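Glycoside hydrolase family 31 (Trueperella pyogenes, PDB 5I0F) probably hydrolyses the alpha-glucosidic linkages of cycloalternan through a covalent glycosyl-enzyme intermediate. Local coordinates at residues A[561-566]-A[573-578]. Residues are numbered along the deposited sequence; the frame is centred on the assembly and turned at random.
Sequences DLAGFS and ELYARA. With BGC (beta-D-glucopyranose), chain C.
Ala563, at a corner of the type II beta turn from Asp561 to Gly564, brings its CA to 5.4 Å from the CA of Ala578 on helix 572-583, and the turn is closed by the hydrogen bond from Gly564 N to Asp561 O at 3.0 Å. The methyl of Ala563 points at the helix and settles among three of its side chains: CB lies 3.8 Å from CB of Ala578 and 4.1 Å from CD1 of Tyr575, with CG of Leu574 slightly farther off. The methyl of Ala578 also sits against the backbone N of Ala563, at 3.6 Å. Tyr575, its CG turned opposite the backbone N (chi1 -167°), carries its ring to where CD1 meets that Ala563 methyl and CE1 meets CD1 of Leu562 at 3.8 Å, both at a slant. Tyr575 OH is hydrogen-bonded to Arg604 O, and the carbonyl of Ala563 to Ser535 OG. This is the loop after strand 558-561 of the TIM barrel folding back on the helix that follows. Beyond the turn, Phe565 enters the glycan pocket, its CE2 3.7 Å from C3 of the glucose and its ring edge toward O4 in plane. Turn and helix thus meet through van der Waals contact, so close fit rather than polar directionality sets their spacing.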
ATOM      1  N   ASP A 561       8.409   8.732  -4.194  1.00 16.06           N
ATOM      2  CA  ASP A 561       8.629   9.488  -5.437  1.00 15.80           C
ATOM      3  C   ASP A 561       8.929  10.929  -5.043  1.00 15.63           C
ATOM      4  O   ASP A 561       8.023  11.688  -4.709  1.00 15.61           O
ATOM      5  CB  ASP A 561       7.385   9.487  -6.296  1.00 16.00           C
ATOM      6  CG  ASP A 561       6.924   8.091  -6.715  1.00 16.14           C
ATOM      7  OD1 ASP A 561       7.705   7.092  -6.714  1.00 16.60           O
ATOM      8  OD2 ASP A 561       5.728   8.025  -7.055  1.00 16.45           O
ATOM      9  N   LEU A 562      10.188  11.323  -5.031  1.00 16.09           N
ATOM     10  CA  LEU A 562      10.507  12.632  -4.476  1.00 16.05           C
ATOM     11  C   LEU A 562       9.798  13.735  -5.282  1.00 16.51           C
ATOM     12  O   LEU A 562       9.786  13.702  -6.503  1.00 15.93           O
ATOM     13  CB  LEU A 562      12.030  12.858  -4.368  1.00 16.69           C
ATOM     14  CG  LEU A 562      12.854  12.989  -5.645  1.00 17.19           C
ATOM     15  CD1 LEU A 562      12.934  14.432  -6.161  1.00 17.90           C
ATOM     16  CD2 LEU A 562      14.261  12.453  -5.433  1.00 17.57           C
ATOM     17  N   ALA A 563       9.153  14.668  -4.561  1.00 16.51           N
ATOM     18  CA  ALA A 563       8.385  15.759  -5.119  1.00 17.06           C
ATOM     19  C   ALA A 563       7.130  15.367  -5.892  1.00 17.30           C
ATOM     20  O   ALA A 563       6.551  16.210  -6.576  1.00 18.21           O
ATOM     21  CB  ALA A 563       9.281  16.681  -5.944  1.00 17.58           C
ATOM     22  N   GLY A 564       6.688  14.115  -5.774  1.00 17.19           N
ATOM     23  CA  GLY A 564       5.483  13.645  -6.439  1.00 17.02           C
ATOM     24  C   GLY A 564       5.682  13.221  -7.901  1.00 16.89           C
ATOM     25  O   GLY A 564       6.515  13.783  -8.642  1.00 16.32           O
ATOM     26  N   PHE A 565       4.900  12.234  -8.321  1.00 16.42           N
ATOM     27  CA  PHE A 565       5.016  11.698  -9.679  1.00 16.49           C
ATOM     28  C   PHE A 565       3.919  12.131 -10.649  1.00 17.13           C
ATOM     29  O   PHE A 565       4.095  11.948 -11.859  1.00 17.21           O
ATOM     30  CB  PHE A 565       5.199  10.171  -9.652  1.00 15.98           C
ATOM     31  CG  PHE A 565       3.948   9.353  -9.867  1.00 15.76           C
ATOM     32  CD1 PHE A 565       2.761   9.610  -9.208  1.00 15.78           C
ATOM     33  CD2 PHE A 565       4.016   8.220 -10.652  1.00 15.76           C
ATOM     34  CE1 PHE A 565       1.635   8.804  -9.413  1.00 15.88           C
ATOM     35  CE2 PHE A 565       2.916   7.406 -10.843  1.00 15.70           C
ATOM     36  CZ  PHE A 565       1.718   7.693 -10.225  1.00 15.61           C
ATOM     37  N   SER A 566       2.818  12.685 -10.128  1.00 17.66           N
ATOM     38  CA  SER A 566       1.598  12.927 -10.920  1.00 18.45           C
ATOM     39  C   SER A 566       1.402  14.413 -11.200  1.00 18.73           C
ATOM     40  O   SER A 566       1.660  15.254 -10.344  1.00 19.45           O
ATOM     41  CB  SER A 566       0.382  12.377 -10.191  1.00 18.80           C
ATOM     42  OG  SER A 566      -0.827  12.606 -10.900  1.00 19.65           O
ATOM     43  N   GLU A 573      10.973  25.097  -6.210  1.00 22.24           N
ATOM     44  CA  GLU A 573      11.255  25.125  -4.785  1.00 22.57           C
ATOM     45  C   GLU A 573      10.910  23.798  -4.096  1.00 21.41           C
ATOM     46  O   GLU A 573      11.637  23.337  -3.213  1.00 20.42           O
ATOM     47  CB  GLU A 573      10.493  26.280  -4.106  1.00 23.70           C
ATOM     48  CG  GLU A 573      10.941  26.530  -2.687  1.00 24.89           C
ATOM     49  CD  GLU A 573      10.188  27.667  -2.015  1.00 26.98           C
ATOM     50  OE1 GLU A 573      10.592  28.046  -0.906  1.00 26.99           O
ATOM     51  OE2 GLU A 573       9.156  28.154  -2.562  1.00 28.59           O
ATOM     52  N   LEU A 574       9.793  23.206  -4.506  1.00 20.56           N
ATOM     53  CA  LEU A 574       9.387  21.908  -3.992  1.00 20.14           C
ATOM     54  C   LEU A 574      10.365  20.839  -4.412  1.00 19.70           C
ATOM     55  O   LEU A 574      10.769  20.011  -3.596  1.00 19.87           O
ATOM     56  CB  LEU A 574       7.948  21.559  -4.432  1.00 19.91           C
ATOM     57  CG  LEU A 574       7.446  20.164  -4.051  1.00 19.53           C
ATOM     58  CD1 LEU A 574       7.493  19.927  -2.544  1.00 19.62           C
ATOM     59  CD2 LEU A 574       6.050  20.005  -4.609  1.00 19.47           C
ATOM     60  N   TYR A 575      10.755  20.837  -5.678  1.00 19.62           N
ATOM     61  CA  TYR A 575      11.759  19.876  -6.146  1.00 19.20           C
ATOM     62  C   TYR A 575      13.044  19.989  -5.325  1.00 19.01           C
ATOM     63  O   TYR A 575      13.557  18.989  -4.842  1.00 18.56           O
ATOM     64  CB  TYR A 575      12.053  20.043  -7.620  1.00 19.64           C
ATOM     65  CG  TYR A 575      12.850  18.893  -8.239  1.00 20.10           C
ATOM     66  CD1 TYR A 575      12.216  17.727  -8.669  1.00 20.17           C
ATOM     67  CD2 TYR A 575      14.216  18.991  -8.416  1.00 21.15           C
ATOM     68  CE1 TYR A 575      12.927  16.692  -9.262  1.00 20.48           C
ATOM     69  CE2 TYR A 575      14.935  17.959  -9.019  1.00 21.54           C
ATOM     70  CZ  TYR A 575      14.294  16.817  -9.434  1.00 21.01           C
ATOM     71  OH  TYR A 575      15.027  15.808 -10.041  1.00 22.24           O
ATOM     72  N   ALA A 576      13.512  21.207  -5.108  1.00 19.42           N
ATOM     73  CA  ALA A 576      14.705  21.431  -4.295  1.00 19.97           C
ATOM     74  C   ALA A 576      14.595  20.898  -2.888  1.00 19.66           C
ATOM     75  O   ALA A 576      15.509  20.210  -2.423  1.00 19.83           O
ATOM     76  CB  ALA A 576      15.068  22.903  -4.259  1.00 20.48           C
ATOM     77  N   ARG A 577      13.507  21.224  -2.189  1.00 19.66           N
ATOM     78  CA  ARG A 577      13.366  20.804  -0.792  1.00 19.54           C
ATOM     79  C   ARG A 577      13.177  19.287  -0.692  1.00 18.70           C
ATOM     80  O   ARG A 577      13.730  18.644   0.196  1.00 18.52           O
ATOM     81  CB  ARG A 577      12.200  21.509  -0.096  1.00 19.64           C
ATOM     82  CG  ARG A 577      12.297  23.014   0.029  1.00 20.44           C
ATOM     83  CD  ARG A 577      13.588  23.469   0.659  1.00 21.24           C
ATOM     84  NE  ARG A 577      13.535  24.856   1.110  1.00 21.74           N
ATOM     85  CZ  ARG A 577      14.568  25.528   1.616  1.00 23.13           C
ATOM     86  NH1 ARG A 577      15.772  24.966   1.741  1.00 23.29           N
ATOM     87  NH2 ARG A 577      14.391  26.790   2.012  1.00 24.16           N
ATOM     88  N   ALA A 578      12.425  18.724  -1.618  1.00 18.37           N
ATOM     89  CA  ALA A 578      12.143  17.303  -1.621  1.00 18.16           C
ATOM     90  C   ALA A 578      13.372  16.482  -2.001  1.00 18.13           C
ATOM     91  O   ALA A 578      13.588  15.391  -1.461  1.00 17.66           O
ATOM     92  CB  ALA A 578      10.999  16.999  -2.574  1.00 18.21           C
TER
HETATM   93  C2  BGC C   1       2.582   2.678  -9.513  1.00 18.23           C
HETATM   94  C3  BGC C   1       3.243   3.801 -10.331  1.00 17.77           C
HETATM   95  C4  BGC C   1       3.501   3.304 -11.750  1.00 18.43           C
HETATM   96  C5  BGC C   1       2.209   2.777 -12.392  1.00 19.02           C
HETATM   97  C6  BGC C   1       2.547   2.108 -13.718  1.00 19.27           C
HETATM   98  C1  BGC C   1       1.975   1.466 -10.267  1.00 19.92           C
HETATM   99  O2  BGC C   1       2.065   2.990  -8.204  1.00 16.64           O
HETATM  100  O3  BGC C   1       4.454   4.226  -9.700  1.00 17.48           O
HETATM  101  O4  BGC C   1       4.055   4.361 -12.558  1.00 17.01           O
HETATM  102  O5  BGC C   1       1.473   1.842 -11.562  1.00 19.44           O
HETATM  103  O6  BGC C   1       1.356   1.805 -14.451  1.00 19.74           O